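Local coordinates for protein AncCDT-1 (Synthetic construct, PDB 5T0W) that binds the amino acid arginine as an ancestral solute-binding protein, a precursor of cyclohexadienyl dehydratase, probably closing two lobes around its ligand, at residues A[31-36]-A[161-166]; A[183-188]-A[197-202]; A[17-22]-A[218-223]. One frame throughout, in Å; residues are numbered along the deposited sequence.

Contact 1: A[31-36]-A[161-166]; sequences ADYKPF and ENNAEA. With ARG (arginine), chain E.
Y33 touches N163 at its ring edge and the bound arginine on one ring face. D32 and N163 have the most surface buried. The loop 31-36 meets the start of helix 163-171. CB of D32 points toward the helix, and OD2 lies 3.8 Å from CB of A164, in the first turn. This carboxylate oxygen would probably be favoured by the positive end of the helix dipole. Y33 makes the second part of the contact. Its CG is anti to the backbone N (chi1 -166°), which sends the ring along the ligand. N163 reaches the edge of that ring, near its plane. The amide nitrogen ND2 is 3.2 Å from CE1 of Y33. Ring and amide are nearly coplanar, 14° apart, so N163 meets the rim and not the face. One face of the ring is covered by the ligand. NE of the arginine sits 3.2 Å above the ring plane, over its centre, and NH1 lies over CG. An alanine in place of Y33 would remove this surface, and the ligand guanidinium would probably be left without the flat wall that it lies against. Outside the two segments, V184 also packs on Y33, and Q139 and D181 hydrogen-bond the ligand. Y33 thus lines an amino-acid pocket between two lobes, the cleft site of periplasmic solute-binding proteins.

Contact 2: A[183-188]-A[197-202]; sequences PVAAYY and VVVVDE
V199 meets A185 where strand 198-201 runs past helix 182-189. The CA atoms of these two residues are 6.9 Å apart. CB of V199 points toward the helix, and from it the two methyls part company. CG1 is anti to the backbone N (chi1 169°), which carries it off to one side. It is 5.3 Å from CB of A185, beyond close contact. CG2 does the touching. It is anti to the carbonyl carbon and faces the helix backbone directly. Its nearest neighbour is the carbonyl oxygen of A185, with CG2 to O at 3.9 Å. Among side-chain atoms it meets the methyl of A185, with CB to CG2 at 4.4 Å. The same valine also packs on T112 and L114 of strand 107-115, and so does A185. Both residues therefore share one patch of that strand.

One turn further along the helix the pattern repeats at V197. Its CG2 approaches the carbonyl oxygen of Y188 at 4.0 Å. The ring of Y188 turns from the strand and stacks with F167 of helix 163-171, while V197 also rests on F167. Strand 198-201 is paired antiparallel with 107-115, and V198 and V200 bond to V115 and I113 by their backbones. Helix 182-189 thus lies against the mixed sheet. The chemistry is methyl groups set on a helix backbone and a small alanine. Contact of this kind rests on close fit and burial of apolar surface, and carries little directional preference.

Contact 3: A[17-22]-A[218-223]; sequences DEIMKR and PELLNW
I19 and L220 make a helix-to-helix packing contact at the outer end of one lobe of this periplasmic-binding-protein fold. Helix 15-22, near the start of the chain, lies beside the beginning of helix 218-233, which comes late in the sequence. Both belong with the lobe that holds the parallel sheet of strands 24-29, 63-68 and 85-86. The buried surface is small, 136 Å² in all. Helix 48-60 closes the space next to the pair, with L60 touching both I19 and W223. L16 adds to the seam, since E219, L220 and W223 all pack on it.

Two acidic side chains meet beside the apolar pair. OD1 of D17 stands 4.1 Å from OE2 of E219. As like charges they probably repel somewhat. Their carboxylate planes are 67° apart. At the end of helix 15-22, R22 forms a salt bridge with D84 and bonds to the backbone oxygen of T24. The buried part is aliphatic. I19 has CG1 beside its backbone N (chi1 -71°), which aims the chain at the other helix. The I19 and L220 side chains cross at about a right angle, and CD1 of I19 meets CD1 of L220 at 3.8 Å.

Contacts 1 and 2 are neighbours, with centres about 13 Å apart. They touch through K34 on Y187 and Y33 on V184, and A164 lies by Y188. Helix 182-189 thus backs the pocket loop. Contact 3 is remote. Its centre is about 29 Å from that of contact 1 and about 37 Å from that of contact 2, on the other side of the chain's centre from contact 2. Along the chain, contacts 1 and 2 follow in series, and both fall between the two segments of contact 3. Contact 2 lies on the mixed sheet of one lobe and contact 3 packs helices of the other. Contact 1 spans the cleft between lobes, consistent with a closed, ligand-bound form.

Contact 1: A[31-36]-A[161-166]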
loop_
_atom_site.group_PDB
_atom_site.type_symbol
_atom_site.label_atom_id
_atom_site.label_comp_id
_atom_site.label_asym_id
_atom_site.label_seq_id
_atom_site.Cartn_x
_atom_site.Cartn_y
_atom_site.Cartn_z
ATOM N N ALA A 31 -6.281 -4.094 -5.621
ATOM C CA ALA A 31 -5.589 -5.359 -5.804
ATOM C C ALA A 31 -4.608 -5.488 -7.027
ATOM O O ALA A 31 -4.326 -6.589 -7.568
ATOM C CB ALA A 31 -6.631 -6.457 -5.758
ATOM N N ASP A 32 -4.067 -4.345 -7.441
ATOM C CA ASP A 32 -2.864 -4.346 -8.294
ATOM C C ASP A 32 -1.778 -3.611 -7.561
ATOM O O ASP A 32 -1.491 -2.456 -7.861
ATOM C CB ASP A 32 -3.056 -3.786 -9.715
ATOM C CG ASP A 32 -2.006 -4.341 -10.701
ATOM O OD1 ASP A 32 -0.990 -4.921 -10.230
ATOM O OD2 ASP A 32 -2.213 -4.227 -11.949
ATOM N N TYR A 33 -1.180 -4.285 -6.580
ATOM C CA TYR A 33 -0.195 -3.645 -5.731
ATOM C C TYR A 33 0.720 -4.683 -5.132
ATOM O O TYR A 33 0.664 -4.962 -3.945
ATOM C CB TYR A 33 -0.915 -2.831 -4.660
ATOM C CG TYR A 33 -0.032 -1.869 -3.937
ATOM C CD1 TYR A 33 0.627 -0.847 -4.616
ATOM C CD2 TYR A 33 0.128 -1.957 -2.571
ATOM C CE1 TYR A 33 1.429 0.053 -3.950
ATOM C CE2 TYR A 33 0.919 -1.062 -1.906
ATOM C CZ TYR A 33 1.559 -0.072 -2.612
ATOM O OH TYR A 33 2.340 0.785 -1.978
ATOM N N LYS A 34 1.494 -5.325 -5.996
ATOM C CA LYS A 34 2.393 -6.393 -5.586
ATOM C C LYS A 34 3.484 -5.768 -4.815
ATOM O O LYS A 34 3.904 -4.692 -5.149
ATOM C CB LYS A 34 3.016 -7.087 -6.781
ATOM C CG LYS A 34 2.067 -7.978 -7.539
ATOM C CD LYS A 34 2.502 -8.316 -8.983
ATOM C CE LYS A 34 1.910 -7.399 -10.061
ATOM N NZ LYS A 34 2.526 -7.737 -11.393
ATOM N N PRO A 35 3.961 -6.442 -3.778
ATOM C CA PRO A 35 3.541 -7.743 -3.280
ATOM C C PRO A 35 2.463 -7.709 -2.151
ATOM O O PRO A 35 2.290 -8.699 -1.445
ATOM C CB PRO A 35 4.850 -8.308 -2.743
ATOM C CG PRO A 35 5.519 -7.115 -2.165
ATOM C CD PRO A 35 5.119 -5.938 -3.023
ATOM N N PHE A 36 1.722 -6.617 -2.010
ATOM C CA PHE A 36 0.754 -6.500 -0.914
ATOM C C PHE A 36 -0.580 -7.136 -1.248
ATOM O O PHE A 36 -1.071 -7.978 -0.488
ATOM C CB PHE A 36 0.555 -5.044 -0.536
ATOM C CG PHE A 36 1.727 -4.450 0.143
ATOM C CD1 PHE A 36 1.903 -4.628 1.499
ATOM C CD2 PHE A 36 2.678 -3.740 -0.577
ATOM C CE1 PHE A 36 3.004 -4.110 2.152
ATOM C CE2 PHE A 36 3.791 -3.200 0.064
ATOM C CZ PHE A 36 3.944 -3.386 1.431
ATOM N N GLU A 161 -4.408 6.008 -11.823
ATOM C CA GLU A 161 -5.298 5.248 -10.973
ATOM C C GLU A 161 -4.601 4.020 -10.408
ATOM O O GLU A 161 -4.851 3.629 -9.261
ATOM C CB GLU A 161 -6.526 4.793 -11.785
ATOM N N ASN A 162 -3.744 3.401 -11.218
ATOM C CA ASN A 162 -3.052 2.173 -10.841
ATOM C C ASN A 162 -1.584 2.344 -10.925
ATOM O O ASN A 162 -1.143 3.130 -11.729
ATOM C CB ASN A 162 -3.412 1.037 -11.810
ATOM C CG ASN A 162 -4.892 0.673 -11.774
ATOM O OD1 ASN A 162 -5.759 1.535 -11.968
ATOM N ND2 ASN A 162 -5.190 -0.612 -11.540
ATOM N N ASN A 163 -0.815 1.572 -10.165
ATOM C CA ASN A 163 0.631 1.627 -10.307
ATOM C C ASN A 163 1.112 1.093 -11.632
ATOM O O ASN A 163 2.153 1.534 -12.125
ATOM C CB ASN A 163 1.347 0.867 -9.168
ATOM C CG ASN A 163 1.894 1.796 -8.088
ATOM O OD1 ASN A 163 2.354 2.904 -8.360
ATOM N ND2 ASN A 163 1.878 1.324 -6.852
ATOM N N ALA A 164 0.398 0.115 -12.193
ATOM C CA ALA A 164 0.861 -0.539 -13.425
ATOM C C ALA A 164 1.021 0.478 -14.567
ATOM O O ALA A 164 2.055 0.470 -15.249
ATOM C CB ALA A 164 -0.069 -1.662 -13.835
ATOM N N GLU A 165 0.045 1.377 -14.714
ATOM C CA GLU A 165 0.164 2.463 -15.671
ATOM C C GLU A 165 1.361 3.388 -15.426
ATOM O O GLU A 165 2.030 3.828 -16.376
ATOM C CB GLU A 165 -1.054 3.332 -15.624
ATOM C CG GLU A 165 -2.195 2.856 -16.467
ATOM C CD GLU A 165 -3.345 3.828 -16.423
ATOM O OE1 GLU A 165 -3.880 4.116 -15.323
ATOM O OE2 GLU A 165 -3.698 4.321 -17.507
ATOM N N ALA A 166 1.625 3.701 -14.154
ATOM C CA ALA A 166 2.762 4.538 -13.803
ATOM C C ALA A 166 4.024 3.850 -14.214
ATOM O O ALA A 166 4.897 4.456 -14.827
ATOM C CB ALA A 166 2.786 4.832 -12.324
HETATM N N ARG E . 1.712 3.198 1.046
HETATM C CA ARG E . 1.175 4.221 0.139
HETATM C C ARG E . -0.000 4.836 0.798
HETATM O O ARG E . -0.418 5.905 0.352
HETATM C CB ARG E . 0.737 3.608 -1.159
HETATM C CG ARG E . -0.421 2.673 -0.961
HETATM C CD ARG E . -1.028 2.239 -2.293
HETATM N NE ARG E . -1.674 0.946 -2.136
HETATM C CZ ARG E . -2.391 0.359 -3.081
HETATM N NH1 ARG E . -2.931 -0.847 -2.865
HETATM N NH2 ARG E . -2.560 0.969 -4.246
HETATM O OXT ARG E . -0.546 4.259 1.760
#

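Contact 2: A[183-188]-A[197-202]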
loop_
_atom_site.group_PDB
_atom_site.type_symbol
_atom_site.label_atom_id
_atom_site.label_comp_id
_atom_site.label_asym_id
_atom_site.label_seq_id
_atom_site.Cartn_x
_atom_site.Cartn_y
_atom_site.Cartn_z
ATOM N N PRO A 183 9.113 -1.407 -1.115
ATOM C CA PRO A 183 8.936 -2.828 -1.452
ATOM C C PRO A 183 8.266 -3.042 -2.801
ATOM O O PRO A 183 8.466 -4.063 -3.440
ATOM C CB PRO A 183 8.069 -3.367 -0.309
ATOM C CG PRO A 183 8.118 -2.326 0.758
ATOM C CD PRO A 183 8.300 -1.018 0.037
ATOM N N VAL A 184 7.474 -2.064 -3.234
ATOM C CA VAL A 184 6.849 -2.151 -4.563
ATOM C C VAL A 184 7.887 -1.882 -5.645
ATOM O O VAL A 184 7.944 -2.586 -6.642
ATOM C CB VAL A 184 5.680 -1.173 -4.710
ATOM C CG1 VAL A 184 5.122 -1.201 -6.111
ATOM C CG2 VAL A 184 4.605 -1.512 -3.698
ATOM N N ALA A 185 8.724 -0.875 -5.415
ATOM C CA ALA A 185 9.796 -0.517 -6.332
ATOM C C ALA A 185 10.735 -1.682 -6.549
ATOM O O ALA A 185 11.146 -1.967 -7.684
ATOM C CB ALA A 185 10.574 0.667 -5.773
ATOM N N ALA A 186 11.077 -2.364 -5.457
ATOM C CA ALA A 186 11.946 -3.506 -5.545
ATOM C C ALA A 186 11.299 -4.588 -6.386
ATOM O O ALA A 186 11.927 -5.155 -7.290
ATOM C CB ALA A 186 12.276 -4.024 -4.154
ATOM N N TYR A 187 10.043 -4.874 -6.089
ATOM C CA TYR A 187 9.303 -5.907 -6.825
ATOM C C TYR A 187 9.242 -5.597 -8.334
ATOM O O TYR A 187 9.528 -6.464 -9.133
ATOM C CB TYR A 187 7.919 -6.116 -6.192
ATOM C CG TYR A 187 7.136 -7.304 -6.736
ATOM C CD1 TYR A 187 6.494 -7.237 -7.978
ATOM C CD2 TYR A 187 7.039 -8.525 -5.980
ATOM C CE1 TYR A 187 5.786 -8.336 -8.462
ATOM C CE2 TYR A 187 6.320 -9.625 -6.448
ATOM C CZ TYR A 187 5.682 -9.523 -7.687
ATOM O OH TYR A 187 4.974 -10.586 -8.197
ATOM N N TYR A 188 8.963 -4.348 -8.710
ATOM C CA TYR A 188 9.013 -3.938 -10.121
ATOM C C TYR A 188 10.416 -4.032 -10.762
ATOM O O TYR A 188 10.528 -4.222 -11.978
ATOM C CB TYR A 188 8.451 -2.512 -10.341
ATOM C CG TYR A 188 6.929 -2.451 -10.499
ATOM C CD1 TYR A 188 6.285 -3.180 -11.484
ATOM C CD2 TYR A 188 6.144 -1.658 -9.656
ATOM C CE1 TYR A 188 4.905 -3.141 -11.609
ATOM C CE2 TYR A 188 4.767 -1.605 -9.775
ATOM C CZ TYR A 188 4.145 -2.338 -10.748
ATOM O OH TYR A 188 2.751 -2.303 -10.882
ATOM N N VAL A 197 14.060 -2.767 -15.242
ATOM C CA VAL A 197 14.327 -1.292 -14.944
ATOM C C VAL A 197 15.277 -1.132 -13.712
ATOM O O VAL A 197 15.818 -2.134 -13.237
ATOM C CB VAL A 197 13.037 -0.386 -14.711
ATOM C CG1 VAL A 197 12.433 0.087 -16.021
ATOM C CG2 VAL A 197 11.951 -1.021 -13.836
ATOM N N VAL A 198 15.437 0.087 -13.159
ATOM C CA VAL A 198 16.387 0.364 -12.019
ATOM C C VAL A 198 15.924 1.246 -10.832
ATOM O O VAL A 198 15.231 2.237 -11.028
ATOM C CB VAL A 198 17.667 0.993 -12.616
ATOM C CG1 VAL A 198 18.261 2.163 -11.828
ATOM C CG2 VAL A 198 18.708 -0.074 -12.882
ATOM N N VAL A 199 16.355 0.885 -9.612
ATOM C CA VAL A 199 16.049 1.622 -8.358
ATOM C C VAL A 199 17.170 2.597 -7.945
ATOM O O VAL A 199 18.347 2.275 -8.142
ATOM C CB VAL A 199 15.866 0.634 -7.193
ATOM C CG1 VAL A 199 15.809 1.358 -5.857
ATOM C CG2 VAL A 199 14.605 -0.205 -7.384
ATOM N N VAL A 200 16.776 3.772 -7.428
ATOM C CA VAL A 200 17.605 4.797 -6.771
ATOM C C VAL A 200 16.975 5.062 -5.453
ATOM O O VAL A 200 15.790 5.366 -5.416
ATOM C CB VAL A 200 17.462 6.187 -7.451
ATOM C CG1 VAL A 200 18.050 7.312 -6.602
ATOM C CG2 VAL A 200 18.056 6.172 -8.844
ATOM N N ASP A 201 17.760 5.052 -4.380
ATOM C CA ASP A 201 17.152 5.079 -3.040
ATOM C C ASP A 201 17.030 6.460 -2.370
ATOM O O ASP A 201 17.910 7.328 -2.492
ATOM C CB ASP A 201 17.840 4.093 -2.115
ATOM C CG ASP A 201 16.851 3.409 -1.196
ATOM O OD1 ASP A 201 16.218 2.418 -1.603
ATOM O OD2 ASP A 201 16.679 3.883 -0.060
ATOM N N GLU A 202 15.925 6.631 -1.650
ATOM C CA GLU A 202 15.627 7.876 -0.977
ATOM C C GLU A 202 15.900 7.762 0.520
ATOM O O GLU A 202 15.158 7.083 1.232
ATOM C CB GLU A 202 14.166 8.253 -1.197
ATOM C CG GLU A 202 13.874 9.670 -0.771
ATOM C CD GLU A 202 12.519 10.133 -1.229
ATOM O OE1 GLU A 202 11.707 10.587 -0.369
ATOM O OE2 GLU A 202 12.273 10.026 -2.457
#

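Contact 3: A[17-22]-A[218-223]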
loop_
_atom_site.group_PDB
_atom_site.type_symbol
_atom_site.label_atom_id
_atom_site.label_comp_id
_atom_site.label_asym_id
_atom_site.label_seq_id
_atom_site.Cartn_x
_atom_site.Cartn_y
_atom_site.Cartn_z
ATOM N N ASP A 17 -19.595 -7.005 15.724
ATOM C CA ASP A 17 -20.831 -7.755 15.855
ATOM C C ASP A 17 -21.359 -8.043 14.447
ATOM O O ASP A 17 -21.687 -9.188 14.109
ATOM C CB ASP A 17 -21.868 -6.982 16.682
ATOM C CG ASP A 17 -21.462 -6.798 18.166
ATOM O OD1 ASP A 17 -20.830 -7.698 18.773
ATOM O OD2 ASP A 17 -21.802 -5.731 18.732
ATOM N N GLU A 18 -21.414 -6.997 13.626
ATOM C CA GLU A 18 -21.879 -7.116 12.240
ATOM C C GLU A 18 -21.109 -8.196 11.487
ATOM O O GLU A 18 -21.717 -9.025 10.800
ATOM C CB GLU A 18 -21.777 -5.765 11.501
ATOM N N ILE A 19 -19.783 -8.196 11.647
ATOM C CA ILE A 19 -18.930 -9.202 11.003
ATOM C C ILE A 19 -19.347 -10.621 11.408
ATOM O O ILE A 19 -19.670 -11.461 10.549
ATOM C CB ILE A 19 -17.443 -9.006 11.334
ATOM C CG1 ILE A 19 -16.909 -7.761 10.619
ATOM C CG2 ILE A 19 -16.616 -10.222 10.929
ATOM C CD1 ILE A 19 -15.633 -7.214 11.223
ATOM N N MET A 20 -19.396 -10.866 12.708
ATOM C CA MET A 20 -19.662 -12.216 13.201
ATOM C C MET A 20 -21.064 -12.723 12.904
ATOM O O MET A 20 -21.231 -13.904 12.628
ATOM C CB MET A 20 -19.365 -12.285 14.689
ATOM C CG MET A 20 -17.912 -11.983 14.978
ATOM S SD MET A 20 -17.481 -11.984 16.709
ATOM C CE MET A 20 -18.740 -10.961 17.487
ATOM N N LYS A 21 -22.062 -11.835 12.971
ATOM C CA LYS A 21 -23.449 -12.164 12.569
ATOM C C LYS A 21 -23.513 -12.568 11.108
ATOM O O LYS A 21 -24.050 -13.615 10.761
ATOM C CB LYS A 21 -24.409 -10.974 12.788
ATOM C CG LYS A 21 -24.851 -10.806 14.227
ATOM C CD LYS A 21 -25.491 -9.440 14.510
ATOM C CE LYS A 21 -25.855 -9.305 16.000
ATOM N NZ LYS A 21 -27.173 -8.659 16.320
ATOM N N ARG A 22 -22.951 -11.716 10.262
ATOM C CA ARG A 22 -22.976 -11.940 8.821
ATOM C C ARG A 22 -22.154 -13.169 8.395
ATOM O O ARG A 22 -22.483 -13.805 7.398
ATOM C CB ARG A 22 -22.564 -10.658 8.085
ATOM C CG ARG A 22 -21.646 -10.830 6.892
ATOM C CD ARG A 22 -21.311 -9.484 6.275
ATOM N NE ARG A 22 -20.275 -8.877 7.101
ATOM C CZ ARG A 22 -20.102 -7.582 7.318
ATOM N NH1 ARG A 22 -20.936 -6.691 6.815
ATOM N NH2 ARG A 22 -19.099 -7.190 8.078
ATOM N N PRO A 218 -14.005 0.640 18.850
ATOM C CA PRO A 218 -12.811 0.152 19.570
ATOM C C PRO A 218 -12.776 -1.368 19.777
ATOM O O PRO A 218 -11.711 -1.935 19.953
ATOM C CB PRO A 218 -12.885 0.892 20.915
ATOM C CG PRO A 218 -14.334 1.165 21.105
ATOM C CD PRO A 218 -14.908 1.387 19.731
ATOM N N GLU A 219 -13.923 -2.018 19.766
ATOM C CA GLU A 219 -13.975 -3.495 19.864
ATOM C C GLU A 219 -13.183 -4.111 18.712
ATOM O O GLU A 219 -12.270 -4.909 18.930
ATOM C CB GLU A 219 -15.428 -4.037 19.868
ATOM C CG GLU A 219 -16.094 -4.066 21.236
ATOM C CD GLU A 219 -17.571 -4.445 21.176
ATOM O OE1 GLU A 219 -18.414 -3.624 21.611
ATOM O OE2 GLU A 219 -17.907 -5.533 20.657
ATOM N N LEU A 220 -13.499 -3.673 17.500
ATOM C CA LEU A 220 -12.813 -4.158 16.291
ATOM C C LEU A 220 -11.349 -3.776 16.278
ATOM O O LEU A 220 -10.484 -4.604 15.997
ATOM C CB LEU A 220 -13.510 -3.623 15.046
ATOM C CG LEU A 220 -12.991 -4.158 13.715
ATOM C CD1 LEU A 220 -13.120 -5.665 13.639
ATOM C CD2 LEU A 220 -13.740 -3.493 12.567
ATOM N N LEU A 221 -11.064 -2.537 16.659
ATOM C CA LEU A 221 -9.675 -2.063 16.726
ATOM C C LEU A 221 -8.834 -2.880 17.703
ATOM O O LEU A 221 -7.731 -3.304 17.376
ATOM C CB LEU A 221 -9.612 -0.585 17.102
ATOM C CG LEU A 221 -8.203 0.014 17.096
ATOM C CD1 LEU A 221 -7.474 -0.291 15.799
ATOM C CD2 LEU A 221 -8.231 1.521 17.339
ATOM N N ASN A 222 -9.376 -3.095 18.901
ATOM C CA ASN A 222 -8.693 -3.911 19.920
ATOM C C ASN A 222 -8.485 -5.332 19.434
ATOM O O ASN A 222 -7.436 -5.919 19.644
ATOM C CB ASN A 222 -9.478 -3.910 21.216
ATOM C CG ASN A 222 -9.566 -2.525 21.835
ATOM O OD1 ASN A 222 -8.794 -1.623 21.500
ATOM N ND2 ASN A 222 -10.515 -2.349 22.748
ATOM N N TRP A 223 -9.492 -5.860 18.751
ATOM C CA TRP A 223 -9.429 -7.223 18.249
ATOM C C TRP A 223 -8.297 -7.353 17.239
ATOM O O TRP A 223 -7.402 -8.200 17.379
ATOM C CB TRP A 223 -10.748 -7.578 17.581
ATOM C CG TRP A 223 -10.802 -8.950 17.172
ATOM C CD1 TRP A 223 -10.108 -9.533 16.153
ATOM C CD2 TRP A 223 -11.597 -9.978 17.773
ATOM N NE1 TRP A 223 -10.434 -10.866 16.077
ATOM C CE2 TRP A 223 -11.341 -11.159 17.067
ATOM C CE3 TRP A 223 -12.509 -10.007 18.843
ATOM C CZ2 TRP A 223 -11.931 -12.340 17.397
ATOM C CZ3 TRP A 223 -13.103 -11.182 19.156
ATOM C CH2 TRP A 223 -12.819 -12.338 18.435
#